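Local coordinates for protein putative cyclohexadienyl dehydrogenase and ADH prephenate dehydrogenase (Rhizobium meliloti, PDB 4WJI) that probably catalyses the oxidative decarboxylation of prephenate to 4-hydroxyphenylpyruvate in tyrosine biosynthesis, and binds NADP and tyrosine, at residues A8-G13 and V68-P73; G64-V69 and H87-A92. All coordinates share one frame; numbering follows the deposited sequence.

Both interactions involve strand 67-70 of the nucleotide-binding domain, and their centres lie about 14 Å apart. Interaction 2 joins the approach to this strand, residues 64-69, to the loop 87-92 that follows helix 77-84 and precedes strand 93-96. Interaction 1 pairs the strand with its parallel neighbour 4-10 and continues into the turns that hold NADP. Val68 and Val69 belong to both, and Ala8 CB packs on Ala65 CB at 3.9 Å. Along the chain, 8-13 comes first, 64-69 runs into 68-73, and 87-92 comes last. The sheet thus has its cofactor at the C-terminal ends of strands 4-10 and 67-70, while interaction 2 joins the segments that lead into strands 67-70 and 93-96, at the opposite, N-terminal edge.

Interaction 1 of 2, residues A8-G13 and V68-P73. With NAP (NADP nicotinamide-adenine-dinucleotide phosphate), chain B.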
loop_
_atom_site.group_PDB
_atom_site.type_symbol
_atom_site.label_atom_id
_atom_site.label_comp_id
_atom_site.label_asym_id
_atom_site.label_seq_id
_atom_site.Cartn_x
_atom_site.Cartn_y
_atom_site.Cartn_z
ATOM N N ALA A 8 16.131 30.177 6.034
ATOM C CA ALA A 8 17.057 29.543 5.100
ATOM C C ALA A 8 16.699 28.063 4.979
ATOM O O ALA A 8 16.580 27.348 5.999
ATOM C CB ALA A 8 18.469 29.651 5.615
ATOM N N LEU A 9 16.511 27.615 3.728
ATOM C CA LEU A 9 16.162 26.222 3.446
ATOM C C LEU A 9 17.375 25.576 2.859
ATOM O O LEU A 9 17.814 25.949 1.765
ATOM C CB LEU A 9 15.009 26.162 2.451
ATOM C CG LEU A 9 13.731 26.863 2.950
ATOM C CD1 LEU A 9 12.655 26.799 1.881
ATOM C CD2 LEU A 9 13.221 26.272 4.276
ATOM N N ILE A 10 17.933 24.616 3.604
ATOM C CA ILE A 10 19.106 23.863 3.113
ATOM C C ILE A 10 18.604 22.501 2.652
ATOM O O ILE A 10 18.203 21.659 3.473
ATOM C CB ILE A 10 20.161 23.667 4.202
ATOM C CG1 ILE A 10 20.611 25.019 4.772
ATOM C CG2 ILE A 10 21.349 22.863 3.622
ATOM C CD1 ILE A 10 21.615 24.972 5.897
ATOM N N GLY A 11 18.580 22.292 1.335
ATOM C CA GLY A 11 17.884 21.157 0.763
ATOM C C GLY A 11 16.507 21.601 0.261
ATOM O O GLY A 11 15.756 22.261 0.985
ATOM N N ILE A 12 16.203 21.277 -0.981
ATOM C CA ILE A 12 15.045 21.827 -1.668
ATOM C C ILE A 12 14.399 20.746 -2.544
ATOM O O ILE A 12 13.864 21.017 -3.613
ATOM C CB ILE A 12 15.439 23.142 -2.424
ATOM C CG1 ILE A 12 14.196 24.027 -2.691
ATOM C CG2 ILE A 12 16.299 22.860 -3.627
ATOM C CD1 ILE A 12 13.642 24.680 -1.440
ATOM N N GLY A 13 14.382 19.506 -2.034
ATOM C CA GLY A 13 13.676 18.440 -2.695
ATOM C C GLY A 13 12.193 18.393 -2.295
ATOM O O GLY A 13 11.559 19.429 -2.092
ATOM N N VAL A 68 16.640 28.054 10.226
ATOM C CA VAL A 68 17.359 27.265 9.239
ATOM C C VAL A 68 16.750 25.880 9.244
ATOM O O VAL A 68 16.681 25.229 10.306
ATOM C CB VAL A 68 18.847 27.150 9.612
ATOM C CG1 VAL A 68 19.595 26.287 8.624
ATOM C CG2 VAL A 68 19.464 28.535 9.702
ATOM N N VAL A 69 16.205 25.467 8.086
ATOM C CA VAL A 69 15.556 24.151 7.984
ATOM C C VAL A 69 16.429 23.286 7.094
ATOM O O VAL A 69 16.622 23.590 5.902
ATOM C CB VAL A 69 14.150 24.285 7.334
ATOM C CG1 VAL A 69 13.445 22.933 7.300
ATOM C CG2 VAL A 69 13.303 25.297 8.043
ATOM N N VAL A 70 16.907 22.185 7.665
ATOM C CA VAL A 70 17.777 21.248 6.959
ATOM C C VAL A 70 16.914 20.057 6.472
ATOM O O VAL A 70 16.337 19.354 7.296
ATOM C CB VAL A 70 18.923 20.774 7.860
ATOM C CG1 VAL A 70 19.806 19.781 7.113
ATOM C CG2 VAL A 70 19.737 21.960 8.359
ATOM N N SER A 71 16.836 19.876 5.154
ATOM C CA SER A 71 15.994 18.849 4.487
ATOM C C SER A 71 16.826 18.062 3.479
ATOM O O SER A 71 16.630 18.151 2.285
ATOM C CB SER A 71 14.753 19.476 3.778
ATOM O OG SER A 71 14.020 20.344 4.676
ATOM N N VAL A 72 17.757 17.281 4.008
ATOM C CA VAL A 72 18.721 16.472 3.238
ATOM C C VAL A 72 18.677 15.020 3.743
ATOM O O VAL A 72 18.184 14.768 4.845
ATOM C CB VAL A 72 20.181 17.017 3.353
ATOM C CG1 VAL A 72 20.258 18.465 2.853
ATOM C CG2 VAL A 72 20.747 16.879 4.755
ATOM N N PRO A 73 19.177 14.049 2.968
ATOM C CA PRO A 73 19.218 12.679 3.497
ATOM C C PRO A 73 19.975 12.634 4.831
ATOM O O PRO A 73 20.934 13.409 5.040
ATOM C CB PRO A 73 19.933 11.893 2.421
ATOM C CG PRO A 73 20.209 12.776 1.317
ATOM C CD PRO A 73 19.770 14.175 1.627
HETATM P PA NAP B . 14.854 14.731 -1.950
HETATM O O1A NAP B . 13.601 15.154 -2.616
HETATM O O2A NAP B . 15.734 13.680 -2.536
HETATM O O5B NAP B . 15.764 16.039 -1.751
HETATM C C5B NAP B . 17.113 15.911 -1.321
HETATM C C4B NAP B . 17.767 17.268 -1.064
HETATM O O4B NAP B . 18.984 17.045 -0.360
HETATM C C3B NAP B . 18.175 17.977 -2.343
HETATM O O3B NAP B . 18.242 19.380 -2.145
HETATM C C2B NAP B . 19.586 17.497 -2.561
HETATM O O2B NAP B . 20.361 18.428 -3.264
HETATM C C1B NAP B . 20.098 17.423 -1.149
HETATM N N9A NAP B . 21.237 16.502 -0.881
HETATM C C8A NAP B . 21.339 15.221 -1.194
HETATM N N7A NAP B . 22.441 14.655 -0.770
HETATM C C5A NAP B . 23.115 15.654 -0.136
HETATM C C6A NAP B . 24.361 15.701 0.522
HETATM N N6A NAP B . 25.143 14.608 0.613
HETATM N N1A NAP B . 24.713 16.849 1.063
HETATM C C2A NAP B . 23.917 17.899 0.964
HETATM N N3A NAP B . 22.745 17.959 0.360
HETATM C C4A NAP B . 22.372 16.811 -0.190
HETATM O O3 NAP B . 14.576 14.343 -0.420
HETATM P PN NAP B . 13.372 14.632 0.589
HETATM O O1N NAP B . 12.375 13.628 0.297
HETATM O O2N NAP B . 13.009 16.048 0.583
HETATM O O5D NAP B . 14.034 14.212 2.000
HETATM C C5D NAP B . 14.794 15.108 2.772
HETATM C C4D NAP B . 14.730 14.668 4.233
HETATM O O4D NAP B . 13.372 14.580 4.611
HETATM C C3D NAP B . 15.308 13.307 4.481
HETATM O O3D NAP B . 16.042 13.313 5.694
HETATM C C2D NAP B . 14.111 12.393 4.583
HETATM O O2D NAP B . 14.405 11.299 5.413
HETATM C C1D NAP B . 13.119 13.350 5.245
HETATM N N1N NAP B . 11.698 13.089 4.965
HETATM C C2N NAP B . 11.310 12.608 3.782
HETATM C C3N NAP B . 9.984 12.360 3.518
HETATM C C7N NAP B . 9.481 11.790 2.212
HETATM O O7N NAP B . 8.387 11.294 2.180
HETATM N N7N NAP B . 10.270 11.868 1.164
HETATM C C4N NAP B . 9.070 12.634 4.501
HETATM C C5N NAP B . 9.501 13.152 5.695
HETATM C C6N NAP B . 10.833 13.351 5.936
HETATM P P2B NAP B . 20.769 18.197 -4.803
HETATM O O1X NAP B . 19.530 17.766 -5.513
HETATM O O2X NAP B . 21.258 19.551 -5.232
HETATM O O3X NAP B . 21.834 17.120 -4.886
HETATM O O HOH W 1 14.929 22.754 3.685
HETATM O O HOH W 2 14.278 18.438 0.659
#
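Ile10 turns CG1 beside its backbone N (chi1 -57°) and extends from there, which carries CD1 to 3.6 Å from Val68 CG1, the methyl that Val68 holds anti to its own N (chi1 178°). The two side chains cross obliquely on one face of a Rossmann-type sheet, where Ile10 also meets Val80 and Ile84 of helix 77-84. On the other face Leu9 and Val69 run side by side, with Leu9 CD2 3.8 Å from Val69 CB, under Ile19 of helix 14-26. Three nearly straight bonds join the parallel strands: Val69 N to Ala8 O, Ile10 N to Val69 O, and Ser71 N to Ile10 O. Beyond them the glycine-rich turn opens; a side chain at Gly11 would collide with Ser71 O. One water is hydrogen-bonded to Gly11 O, Val69 O and Ser71 OG. The cofactor lies across both strand ends: Ile12 N donates to NAP O3B at 3.0 Å, Val72 CG1 touches adenine N3A at 3.6 Å, and Val72 O accepts from NAP O3D. A second water accepts a hydrogen bond from Gly13 N and donates to Ser71 O and, at 2.7 Å, to NAP O2N.

Interaction 2 of 2, residues G64-V69 and H87-A92; sequences GADLVV and HLKPGA. With MG (magnesium ion), chain D.
The charged pair of Asp66 and Lys89 reaches across the two loops, with Lys89 NZ 2.6 Å from Asp66 OD1 in a hydrogen-bonded salt bridge. Lys89 CG sits between its backbone N and carbonyl carbon (chi1 69°), and the extended chain beyond it passes alongside the backbone of Gly64 and Ala65, CE lying 3.6 Å from Ala65 O. The ammonium meets OD1 from above the carboxylate plane, 41° out of it, while OD2 accepts from Thr6 N of the neighbouring strand 4-10. With an alanine here instead of Lys89, Asp66 OD1 is likely to lose its cationic mate and the backbone at Ala65 the aliphatic cover of the lysine chain. Water-mediated bonds fasten the main chains: one water joins Gly64 N to His87 O, another Ala65 O to Lys89 N, a third Asp66 O to Gly91 O. These loops belong to the Rossmann-type nucleotide-binding domain, where helix 77-84 forms the beta-alpha-beta crossover from strand 67-70 to strand 93-96. A type II beta turn from Lys89 to Ala92, closed by Ala92 N to Lys89 O at 3.1 Å, leads into the second strand. In van der Waals contact, Ala92 CB rests 3.5 Å from Ala65 O. The apolar contact is Leu88 CD2 on Val68 CG2 at 3.9 Å. His87 NE2 binds magnesium at 2.5 Å, five waters completing the shell, and ND1 is hydrogen-bonded to Glu63 OE2.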
loop_
_atom_site.group_PDB
_atom_site.type_symbol
_atom_site.label_atom_id
_atom_site.label_comp_id
_atom_site.label_asym_id
_atom_site.label_seq_id
_atom_site.Cartn_x
_atom_site.Cartn_y
_atom_site.Cartn_z
ATOM N N GLY A 64 22.599 35.582 9.001
ATOM C CA GLY A 64 21.433 36.379 9.410
ATOM C C GLY A 64 20.093 35.701 9.445
ATOM O O GLY A 64 19.072 36.331 9.672
ATOM N N ALA A 65 20.065 34.387 9.228
ATOM C CA ALA A 65 18.802 33.647 9.208
ATOM C C ALA A 65 18.264 33.367 10.611
ATOM O O ALA A 65 19.002 32.958 11.505
ATOM C CB ALA A 65 18.944 32.350 8.433
ATOM N N ASP A 66 16.982 33.603 10.788
ATOM C CA ASP A 66 16.302 33.373 12.057
ATOM C C ASP A 66 15.916 31.916 12.221
ATOM O O ASP A 66 15.943 31.388 13.348
ATOM C CB ASP A 66 15.033 34.243 12.135
ATOM C CG ASP A 66 15.346 35.711 11.973
ATOM O OD1 ASP A 66 15.959 36.314 12.914
ATOM O OD2 ASP A 66 15.091 36.227 10.843
ATOM N N LEU A 67 15.547 31.252 11.109
ATOM C CA LEU A 67 15.195 29.824 11.104
ATOM C C LEU A 67 15.975 29.184 9.938
ATOM O O LEU A 67 16.000 29.730 8.829
ATOM C CB LEU A 67 13.699 29.625 10.879
ATOM C CG LEU A 67 13.256 28.160 10.796
ATOM C CD1 LEU A 67 13.489 27.448 12.100
ATOM C CD2 LEU A 67 11.796 28.136 10.402
ATOM N N VAL A 68 16.640 28.054 10.226
ATOM C CA VAL A 68 17.359 27.265 9.239
ATOM C C VAL A 68 16.750 25.880 9.244
ATOM O O VAL A 68 16.681 25.229 10.306
ATOM C CB VAL A 68 18.847 27.150 9.612
ATOM C CG1 VAL A 68 19.595 26.287 8.624
ATOM C CG2 VAL A 68 19.464 28.535 9.702
ATOM N N VAL A 69 16.205 25.467 8.086
ATOM C CA VAL A 69 15.556 24.151 7.984
ATOM C C VAL A 69 16.429 23.286 7.094
ATOM O O VAL A 69 16.622 23.590 5.902
ATOM C CB VAL A 69 14.150 24.285 7.334
ATOM C CG1 VAL A 69 13.445 22.933 7.300
ATOM C CG2 VAL A 69 13.303 25.297 8.043
ATOM N N HIS A 87 28.705 30.329 10.923
ATOM C CA HIS A 87 27.995 31.358 10.205
ATOM C C HIS A 87 26.606 31.655 10.719
ATOM O O HIS A 87 25.966 32.628 10.284
ATOM C CB HIS A 87 27.888 30.918 8.760
ATOM C CG HIS A 87 29.215 30.752 8.107
ATOM N ND1 HIS A 87 29.794 31.750 7.364
ATOM C CD2 HIS A 87 30.093 29.721 8.118
ATOM C CE1 HIS A 87 30.977 31.342 6.934
ATOM N NE2 HIS A 87 31.185 30.113 7.381
ATOM N N LEU A 88 26.162 30.886 11.690
ATOM C CA LEU A 88 24.863 31.114 12.314
ATOM C C LEU A 88 24.877 32.319 13.246
ATOM O O LEU A 88 25.822 32.483 14.022
ATOM C CB LEU A 88 24.467 29.880 13.109
ATOM C CG LEU A 88 24.200 28.606 12.310
ATOM C CD1 LEU A 88 24.265 27.351 13.183
ATOM C CD2 LEU A 88 22.857 28.690 11.584
ATOM N N LYS A 89 23.817 33.118 13.219
ATOM C CA LYS A 89 23.789 34.249 14.144
ATOM C C LYS A 89 23.317 33.779 15.531
ATOM O O LYS A 89 22.638 32.771 15.651
ATOM C CB LYS A 89 22.912 35.389 13.666
ATOM C CG LYS A 89 21.457 35.093 13.666
ATOM C CD LYS A 89 20.634 36.358 13.485
ATOM C CE LYS A 89 19.164 36.054 13.392
ATOM N NZ LYS A 89 18.339 37.276 13.086
ATOM N N PRO A 90 23.695 34.526 16.586
ATOM C CA PRO A 90 23.165 34.220 17.900
ATOM C C PRO A 90 21.659 34.174 17.908
ATOM O O PRO A 90 21.007 35.072 17.328
ATOM C CB PRO A 90 23.703 35.360 18.785
ATOM C CG PRO A 90 24.859 35.910 18.050
ATOM C CD PRO A 90 24.559 35.718 16.590
ATOM N N GLY A 91 21.110 33.130 18.551
ATOM C CA GLY A 91 19.652 32.982 18.689
ATOM C C GLY A 91 18.954 32.379 17.464
ATOM O O GLY A 91 17.738 32.242 17.467
ATOM N N ALA A 92 19.723 32.048 16.407
ATOM C CA ALA A 92 19.134 31.311 15.273
ATOM C C ALA A 92 18.522 30.004 15.780
ATOM O O ALA A 92 19.054 29.369 16.708
ATOM C CB ALA A 92 20.201 31.033 14.195
HETATM MG MG MG D . 33.112 28.780 6.674
HETATM O O HOH W 3 24.799 35.124 10.844
HETATM O O HOH W 4 21.714 32.200 11.317
HETATM O O HOH W 5 15.656 32.928 15.694
HETATM O O HOH W 6 32.540 28.893 4.553
HETATM O O HOH W 7 34.102 30.388 7.074
HETATM O O HOH W 8 33.417 27.723 8.843
HETATM O O HOH W 9 34.590 27.495 6.296
HETATM O O HOH W 10 31.879 26.788 6.689
#